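Local coordinates for Exo-beta-1,4-mannosidase (PDB 4LYP), which probably hydrolyses terminal, non-reducing beta-linked mannose residues of mannosides as a family 5 glycoside hydrolase, and also has transglycosylation activity, at residues K255-S269 / A279-H291. Residues are numbered along the deposited sequence; the frame is centred on the assembly and turned at random. Where two conformers were deposited one is given.
Sequences KKGAPKHLVSAGLES and AHDHKNIDYTTCH
Asp286 and Val263 exemplify how one carboxylate oxygen can tie strand 262-264 to the loop leading into the next strand of a TIM barrel. With CG anti to its carbonyl carbon (chi1 -68°), Asp286 brings OD2 to Val263 N at 2.9 Å, on the anti lone pair, while its own N returns a bond of 2.9 Å to Val263 O. The syn side of the same oxygen receives Lys255 NZ at 2.7 Å in a salt bridge. Bends at chi2 and chi3 (69° and 67°) curl the lysine back so that NZ also donates to His261 O, and its CG packs 3.5 Å from Asn284 OD1, whose amide ND2 bonds to Thr252. Two donors on one oxygen would probably favour its charged form.

Farther along, two waters bridge the segments: one links Ser264 OG (also bonded to Gln234), Ala265 N and Tyr287 O; another joins Leu267 N, Thr289 OG1 and His280 NE2, at the end of helix 273-280. Leu267 wedges CD2 against Ala279 CB at 3.7 Å, and its carbonyl accepts from Thr289 OG1. Beyond it, Glu268 CA sits over a face of the His291 ring, whose nitrogens bond to Glu336 and to Glu238 of a guanidine pocket; Gln240 holds Glu268 OE2.

The contact thus closes the beta-alpha-beta unit built from strand 262-264, helix 273-280 and strand 288-292, with strands 230-234 and 333-338 as the next staves and helix 308-329 packed outside.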
ATOM      1  N   LYS A 255      -4.190 -13.204 -12.683  1.00  9.64           N
ATOM      2  CA  LYS A 255      -4.496 -14.528 -12.159  1.00 10.40           C
ATOM      3  C   LYS A 255      -3.931 -15.624 -13.058  1.00 10.12           C
ATOM      4  O   LYS A 255      -3.327 -16.597 -12.587  1.00 11.82           O
ATOM      5  CB  LYS A 255      -6.017 -14.680 -12.041  1.00 11.17           C
ATOM      6  CG  LYS A 255      -6.409 -16.033 -11.470  1.00 12.67           C
ATOM      7  CD  LYS A 255      -6.098 -16.345 -10.043  1.00 13.13           C
ATOM      8  CE  LYS A 255      -6.889 -15.497  -9.107  1.00 11.62           C
ATOM      9  NZ  LYS A 255      -6.730 -15.918  -7.616  1.00 12.06           N
ATOM     10  N   LYS A 256      -4.090 -15.480 -14.378  1.00 10.98           N
ATOM     11  CA  LYS A 256      -3.538 -16.490 -15.289  1.00 11.90           C
ATOM     12  C   LYS A 256      -1.973 -16.494 -15.205  1.00 11.10           C
ATOM     13  O   LYS A 256      -1.349 -17.534 -15.327  1.00 12.39           O
ATOM     14  CB  LYS A 256      -3.992 -16.190 -16.717  1.00 13.58           C
ATOM     15  CG  LYS A 256      -5.497 -16.549 -16.955  1.00 18.97           C
ATOM     16  CD  LYS A 256      -5.874 -16.374 -18.412  1.00 26.43           C
ATOM     17  CE  LYS A 256      -7.235 -16.989 -18.830  1.00 41.95           C
ATOM     18  NZ  LYS A 256      -8.424 -16.472 -18.135  1.00 39.08           N
ATOM     19  N   GLY A 257      -1.393 -15.308 -14.910  1.00 10.88           N
ATOM     20  CA  GLY A 257       0.062 -15.255 -14.781  1.00 10.70           C
ATOM     21  C   GLY A 257       0.591 -15.947 -13.522  1.00 10.36           C
ATOM     22  O   GLY A 257       1.709 -16.413 -13.525  1.00 12.35           O
ATOM     23  N   ALA A 258      -0.202 -15.934 -12.440  1.00 10.25           N
ATOM     24  CA  ALA A 258       0.215 -16.539 -11.162  1.00 10.16           C
ATOM     25  C   ALA A 258      -1.007 -17.216 -10.542  1.00 10.74           C
ATOM     26  O   ALA A 258      -1.624 -16.696  -9.605  1.00 10.43           O
ATOM     27  CB  ALA A 258       0.800 -15.460 -10.194  1.00 10.82           C
ATOM     28  N   PRO A 259      -1.384 -18.427 -11.046  1.00 11.12           N
ATOM     29  CA  PRO A 259      -2.658 -19.006 -10.637  1.00 12.06           C
ATOM     30  C   PRO A 259      -2.732 -19.433  -9.177  1.00 11.05           C
ATOM     31  O   PRO A 259      -3.844 -19.618  -8.680  1.00 13.10           O
ATOM     32  CB  PRO A 259      -2.834 -20.228 -11.546  1.00 15.74           C
ATOM     33  CG  PRO A 259      -1.709 -20.213 -12.439  1.00 21.61           C
ATOM     34  CD  PRO A 259      -0.778 -19.095 -12.215  1.00 13.34           C
ATOM     35  N   LYS A 260      -1.595 -19.518  -8.472  1.00 11.50           N
ATOM     36  CA  LYS A 260      -1.642 -19.894  -7.073  0.70 11.23           C
ATOM     37  C   LYS A 260      -1.954 -18.730  -6.126  1.00 10.20           C
ATOM     38  O   LYS A 260      -2.181 -18.974  -4.950  1.00 11.04           O
ATOM     39  CB  LYS A 260      -0.301 -20.493  -6.644  0.70 12.34           C
ATOM     40  CG  LYS A 260       0.015 -21.804  -7.405  0.70 13.67           C
ATOM     41  CD  LYS A 260       1.385 -22.338  -7.068  0.70 17.64           C
ATOM     42  CE  LYS A 260       1.630 -23.705  -7.753  0.70 21.73           C
ATOM     43  NZ  LYS A 260       0.503 -24.626  -7.475  0.70 35.84           N
ATOM     44  N   HIS A 261      -1.928 -17.481  -6.634  1.00 10.25           N
ATOM     45  CA  HIS A 261      -2.012 -16.289  -5.764  1.00  9.28           C
ATOM     46  C   HIS A 261      -3.342 -15.586  -5.841  1.00  8.38           C
ATOM     47  O   HIS A 261      -3.994 -15.529  -6.897  1.00  9.37           O
ATOM     48  CB  HIS A 261      -0.898 -15.334  -6.204  1.00  9.71           C
ATOM     49  CG  HIS A 261       0.454 -15.702  -5.682  1.00  8.28           C
ATOM     50  ND1 HIS A 261       1.589 -15.581  -6.451  1.00  8.57           N
ATOM     51  CD2 HIS A 261       0.849 -16.080  -4.421  1.00  8.73           C
ATOM     52  CE1 HIS A 261       2.632 -15.902  -5.701  1.00  9.10           C
ATOM     53  NE2 HIS A 261       2.213 -16.195  -4.437  1.00  8.69           N
ATOM     54  N   LEU A 262      -3.672 -14.957  -4.750  1.00  8.58           N
ATOM     55  CA  LEU A 262      -4.782 -14.000  -4.685  1.00  8.43           C
ATOM     56  C   LEU A 262      -4.501 -12.739  -5.515  1.00  8.18           C
ATOM     57  O   LEU A 262      -3.333 -12.368  -5.710  1.00  8.02           O
ATOM     58  CB  LEU A 262      -5.044 -13.622  -3.238  1.00  8.89           C
ATOM     59  CG  LEU A 262      -5.379 -14.776  -2.308  1.00  9.10           C
ATOM     60  CD1 LEU A 262      -5.573 -14.256  -0.863  1.00 11.55           C
ATOM     61  CD2 LEU A 262      -6.622 -15.550  -2.799  1.00 11.86           C
ATOM     62  N   VAL A 263      -5.584 -12.089  -5.926  1.00  7.78           N
ATOM     63  CA  VAL A 263      -5.532 -10.847  -6.683  1.00  8.18           C
ATOM     64  C   VAL A 263      -6.388  -9.822  -6.006  1.00  8.24           C
ATOM     65  O   VAL A 263      -7.556 -10.086  -5.612  1.00  8.33           O
ATOM     66  CB  VAL A 263      -5.947 -11.072  -8.157  1.00  8.35           C
ATOM     67  CG1 VAL A 263      -5.876  -9.765  -8.954  1.00  8.88           C
ATOM     68  CG2 VAL A 263      -5.073 -12.135  -8.790  1.00  9.92           C
ATOM     69  N   SER A 264      -5.857  -8.606  -5.925  1.00  7.74           N
ATOM     70  CA  SER A 264      -6.527  -7.457  -5.360  1.00  7.60           C
ATOM     71  C   SER A 264      -6.558  -6.256  -6.299  1.00  6.84           C
ATOM     72  O   SER A 264      -5.710  -6.145  -7.178  1.00  7.66           O
ATOM     73  CB  SER A 264      -5.655  -7.046  -4.073  1.00  9.32           C
ATOM     74  OG  SER A 264      -6.095  -5.846  -3.518  1.00  9.38           O
ATOM     75  N   ALA A 265      -7.563  -5.369  -6.132  1.00  7.77           N
ATOM     76  CA  ALA A 265      -7.748  -4.222  -6.981  1.00  8.26           C
ATOM     77  C   ALA A 265      -7.034  -2.968  -6.521  1.00  7.65           C
ATOM     78  O   ALA A 265      -6.881  -2.041  -7.315  1.00 12.06           O
ATOM     79  CB  ALA A 265      -9.227  -3.925  -7.103  1.00  9.32           C
ATOM     80  N   GLY A 266      -6.678  -2.826  -5.236  1.00  6.93           N
ATOM     81  CA  GLY A 266      -6.047  -1.603  -4.690  1.00  7.75           C
ATOM     82  C   GLY A 266      -6.943  -0.421  -4.507  1.00  6.92           C
ATOM     83  O   GLY A 266      -6.419   0.719  -4.438  1.00  7.38           O
ATOM     84  N   LEU A 267      -8.268  -0.620  -4.430  1.00  6.94           N
ATOM     85  CA  LEU A 267      -9.167   0.498  -4.378  1.00  7.10           C
ATOM     86  C   LEU A 267      -9.222   1.186  -3.018  1.00  6.70           C
ATOM     87  O   LEU A 267      -9.119   0.545  -1.961  1.00  7.46           O
ATOM     88  CB  LEU A 267     -10.593   0.023  -4.693  1.00  7.99           C
ATOM     89  CG  LEU A 267     -11.525   1.053  -5.270  1.00  7.35           C
ATOM     90  CD1 LEU A 267     -11.197   1.348  -6.753  1.00  9.68           C
ATOM     91  CD2 LEU A 267     -13.002   0.691  -5.065  1.00  9.82           C
ATOM     92  N   GLU A 268      -9.502   2.497  -3.082  1.00  7.74           N
ATOM     93  CA  GLU A 268      -9.784   3.275  -1.828  1.00  7.68           C
ATOM     94  C   GLU A 268     -11.114   2.904  -1.199  1.00  6.79           C
ATOM     95  O   GLU A 268     -11.297   2.985   0.010  1.00  7.21           O
ATOM     96  CB  GLU A 268      -9.814   4.751  -2.122  1.00  8.16           C
ATOM     97  CG  GLU A 268      -8.471   5.393  -2.547  1.00  8.86           C
ATOM     98  CD  GLU A 268      -8.722   6.653  -3.364  1.00  9.19           C
ATOM     99  OE1 GLU A 268      -8.523   7.767  -2.901  1.00 11.20           O
ATOM    100  OE2 GLU A 268      -9.182   6.499  -4.548  1.00  9.15           O
ATOM    101  N   SER A 269     -12.137   2.626  -2.056  1.00  7.66           N
ATOM    102  CA  SER A 269     -13.511   2.510  -1.604  1.00  7.60           C
ATOM    103  C   SER A 269     -13.975   3.806  -0.938  1.00  7.79           C
ATOM    104  O   SER A 269     -14.644   3.788   0.103  1.00  8.99           O
ATOM    105  CB  SER A 269     -13.721   1.297  -0.720  1.00  8.79           C
ATOM    106  OG  SER A 269     -13.391   0.120  -1.427  1.00  9.31           O
ATOM    107  N   ALA A 279     -15.026  -2.238  -9.029  1.00  9.12           N
ATOM    108  CA  ALA A 279     -13.673  -2.730  -8.842  1.00  9.27           C
ATOM    109  C   ALA A 279     -13.638  -4.200  -8.393  1.00  9.19           C
ATOM    110  O   ALA A 279     -12.747  -4.940  -8.731  1.00  9.78           O
ATOM    111  CB  ALA A 279     -12.945  -1.900  -7.753  1.00  9.96           C
ATOM    112  N   HIS A 280     -14.621  -4.583  -7.526  1.00  8.39           N
ATOM    113  CA  HIS A 280     -14.479  -5.846  -6.773  1.00  9.23           C
ATOM    114  C   HIS A 280     -15.353  -6.995  -7.275  1.00  8.72           C
ATOM    115  O   HIS A 280     -15.043  -8.137  -6.928  1.00  9.75           O
ATOM    116  CB  HIS A 280     -14.789  -5.603  -5.303  1.00  9.19           C
ATOM    117  CG  HIS A 280     -13.831  -4.650  -4.654  1.00  8.24           C
ATOM    118  ND1 HIS A 280     -14.203  -3.490  -4.069  1.00  9.94           N
ATOM    119  CD2 HIS A 280     -12.479  -4.782  -4.398  1.00  8.68           C
ATOM    120  CE1 HIS A 280     -13.103  -2.869  -3.554  1.00  8.88           C
ATOM    121  NE2 HIS A 280     -12.075  -3.654  -3.714  1.00  8.38           N
ATOM    122  N   ASP A 281     -16.437  -6.717  -8.024  1.00  9.35           N
ATOM    123  CA  ASP A 281     -17.338  -7.802  -8.413  1.00  9.42           C
ATOM    124  C   ASP A 281     -16.826  -8.457  -9.698  1.00  9.53           C
ATOM    125  O   ASP A 281     -17.391  -8.292 -10.782  1.00 12.40           O
ATOM    126  CB  ASP A 281     -18.769  -7.259  -8.564  1.00 11.24           C
ATOM    127  CG  ASP A 281     -19.795  -8.355  -8.795  1.00 13.86           C
ATOM    128  OD1 ASP A 281     -19.483  -9.510  -8.581  1.00 14.35           O
ATOM    129  OD2 ASP A 281     -20.908  -8.002  -9.178  1.00 20.79           O
ATOM    130  N   HIS A 282     -15.753  -9.208  -9.562  1.00 10.33           N
ATOM    131  CA  HIS A 282     -15.094  -9.893 -10.653  1.00 10.05           C
ATOM    132  C   HIS A 282     -14.597 -11.217 -10.158  1.00 10.27           C
ATOM    133  O   HIS A 282     -14.106 -11.283  -8.999  1.00 10.87           O
ATOM    134  CB  HIS A 282     -13.898  -9.093 -11.224  1.00 11.10           C
ATOM    135  CG  HIS A 282     -14.320  -7.738 -11.758  1.00 10.37           C
ATOM    136  ND1 HIS A 282     -14.929  -7.575 -12.945  1.00 11.85           N
ATOM    137  CD2 HIS A 282     -14.295  -6.513 -11.167  1.00 10.90           C
ATOM    138  CE1 HIS A 282     -15.284  -6.302 -13.106  1.00 13.23           C
ATOM    139  NE2 HIS A 282     -14.893  -5.627 -11.986  1.00 12.18           N
ATOM    140  N   LYS A 283     -14.611 -12.244 -10.999  1.00 11.64           N
ATOM    141  CA  LYS A 283     -14.185 -13.549 -10.567  1.00 11.92           C
ATOM    142  C   LYS A 283     -12.728 -13.508 -10.032  1.00 11.92           C
ATOM    143  O   LYS A 283     -12.355 -14.287  -9.115  1.00 12.46           O
ATOM    144  CB  LYS A 283     -14.252 -14.546 -11.766  1.00 16.04           C
ATOM    145  CG  LYS A 283     -13.767 -15.970 -11.432  1.00 22.53           C
ATOM    146  CD  LYS A 283     -14.092 -16.904 -12.552  1.00 27.56           C
ATOM    147  CE  LYS A 283     -13.898 -18.390 -12.176  1.00 46.26           C
ATOM    148  NZ  LYS A 283     -14.275 -18.777 -10.787  1.00 43.11           N
ATOM    149  N   ASN A 284     -11.864 -12.723 -10.686  1.00 10.08           N
ATOM    150  CA  ASN A 284     -10.437 -12.765 -10.365  1.00 10.14           C
ATOM    151  C   ASN A 284     -10.027 -11.608  -9.473  1.00  9.26           C
ATOM    152  O   ASN A 284      -8.835 -11.294  -9.398  1.00 10.19           O
ATOM    153  CB  ASN A 284      -9.593 -12.867 -11.623  1.00 11.00           C
ATOM    154  CG  ASN A 284      -9.866 -14.163 -12.300  1.00 12.31           C
ATOM    155  OD1 ASN A 284      -9.815 -15.194 -11.650  1.00 13.44           O
ATOM    156  ND2 ASN A 284     -10.195 -14.131 -13.614  1.00 13.87           N
ATOM    157  N   ILE A 285     -10.980 -10.995  -8.767  1.00  8.99           N
ATOM    158  CA  ILE A 285     -10.670 -10.148  -7.619  1.00  9.43           C
ATOM    159  C   ILE A 285     -11.077 -10.923  -6.395  1.00  8.99           C
ATOM    160  O   ILE A 285     -12.272 -11.115  -6.142  1.00 10.88           O
ATOM    161  CB  ILE A 285     -11.344  -8.758  -7.717  1.00  9.60           C
ATOM    162  CG1 ILE A 285     -10.836  -7.961  -8.927  1.00  9.85           C
ATOM    163  CG2 ILE A 285     -11.156  -7.988  -6.386  1.00 10.58           C
ATOM    164  CD1 ILE A 285      -9.400  -7.477  -8.854  1.00 10.65           C
ATOM    165  N   ASP A 286     -10.114 -11.410  -5.612  1.00  8.10           N
ATOM    166  CA  ASP A 286     -10.431 -12.341  -4.547  1.00  8.51           C
ATOM    167  C   ASP A 286     -10.880 -11.715  -3.273  1.00  8.06           C
ATOM    168  O   ASP A 286     -11.587 -12.325  -2.474  1.00  9.40           O
ATOM    169  CB  ASP A 286      -9.173 -13.213  -4.271  1.00  9.33           C
ATOM    170  CG  ASP A 286      -8.873 -14.122  -5.419  1.00  9.75           C
ATOM    171  OD1 ASP A 286      -9.698 -15.028  -5.698  1.00 11.96           O
ATOM    172  OD2 ASP A 286      -7.803 -13.948  -6.053  1.00  9.31           O
ATOM    173  N   TYR A 287     -10.441 -10.471  -3.003  1.00  7.92           N
ATOM    174  CA  TYR A 287     -10.803  -9.807  -1.785  1.00  7.99           C
ATOM    175  C   TYR A 287     -10.912  -8.328  -2.030  1.00  8.15           C
ATOM    176  O   TYR A 287     -10.563  -7.884  -3.140  1.00  8.61           O
ATOM    177  CB  TYR A 287      -9.891 -10.123  -0.564  1.00  8.97           C
ATOM    178  CG  TYR A 287      -8.492  -9.565  -0.726  1.00  7.22           C
ATOM    179  CD1 TYR A 287      -7.484 -10.261  -1.393  1.00  7.70           C
ATOM    180  CD2 TYR A 287      -8.157  -8.339  -0.116  1.00  7.33           C
ATOM    181  CE1 TYR A 287      -6.152  -9.778  -1.459  1.00  7.52           C
ATOM    182  CE2 TYR A 287      -6.854  -7.827  -0.156  1.00  7.12           C
ATOM    183  CZ  TYR A 287      -5.884  -8.548  -0.832  1.00  7.23           C
ATOM    184  OH  TYR A 287      -4.574  -8.080  -0.901  1.00  8.29           O
ATOM    185  N   THR A 288     -11.421  -7.595  -1.040  1.00  7.81           N
ATOM    186  CA  THR A 288     -11.707  -6.148  -1.199  1.00  7.46           C
ATOM    187  C   THR A 288     -10.823  -5.328  -0.280  1.00  7.25           C
ATOM    188  O   THR A 288     -10.345  -5.850   0.741  1.00  7.20           O
ATOM    189  CB  THR A 288     -13.193  -5.857  -1.021  1.00  8.19           C
ATOM    190  OG1 THR A 288     -13.544  -5.949   0.378  1.00  8.77           O
ATOM    191  CG2 THR A 288     -14.060  -6.870  -1.804  1.00  9.43           C
ATOM    192  N   THR A 289     -10.640  -4.064  -0.607  1.00  7.76           N
ATOM    193  CA  THR A 289      -9.825  -3.169   0.191  1.00  6.89           C
ATOM    194  C   THR A 289     -10.541  -1.869   0.354  1.00  7.35           C
ATOM    195  O   THR A 289     -11.410  -1.507  -0.418  1.00  8.30           O
ATOM    196  CB  THR A 289      -8.438  -2.923  -0.359  1.00  8.13           C
ATOM    197  OG1 THR A 289      -8.496  -2.216  -1.611  1.00  8.91           O
ATOM    198  CG2 THR A 289      -7.644  -4.177  -0.525  1.00  8.80           C
ATOM    199  N   CYS A 290     -10.092  -1.103   1.388  1.00  7.28           N
ATOM    200  CA  CYS A 290     -10.425   0.294   1.524  1.00  6.48           C
ATOM    201  C   CYS A 290      -9.229   1.036   2.062  1.00  6.57           C
ATOM    202  O   CYS A 290      -8.327   0.437   2.707  1.00  7.34           O
ATOM    203  CB  CYS A 290     -11.712   0.435   2.402  1.00  8.31           C
ATOM    204  SG  CYS A 290     -11.576  -0.175   4.076  1.00  9.35           S
ATOM    205  N   HIS A 291      -9.182   2.339   1.740  1.00  6.81           N
ATOM    206  CA  HIS A 291      -8.136   3.247   2.225  1.00  6.59           C
ATOM    207  C   HIS A 291      -8.886   4.403   2.823  1.00  6.55           C
ATOM    208  O   HIS A 291      -9.740   5.020   2.168  1.00  9.65           O
ATOM    209  CB  HIS A 291      -7.323   3.823   1.073  1.00  7.34           C
ATOM    210  CG  HIS A 291      -6.536   2.845   0.237  1.00  6.61           C
ATOM    211  ND1 HIS A 291      -5.681   3.240  -0.744  1.00  6.44           N
ATOM    212  CD2 HIS A 291      -6.504   1.485   0.247  1.00  7.08           C
ATOM    213  CE1 HIS A 291      -5.145   2.164  -1.329  1.00  7.64           C
ATOM    214  NE2 HIS A 291      -5.623   1.098  -0.760  1.00  6.73           N
TER
HETATM  215  O   HOH W   1      -8.810  -5.917  -3.613  1.00 10.18           O
HETATM  216  O   HOH W   2      -9.402  -3.333  -3.776  1.00  9.39           O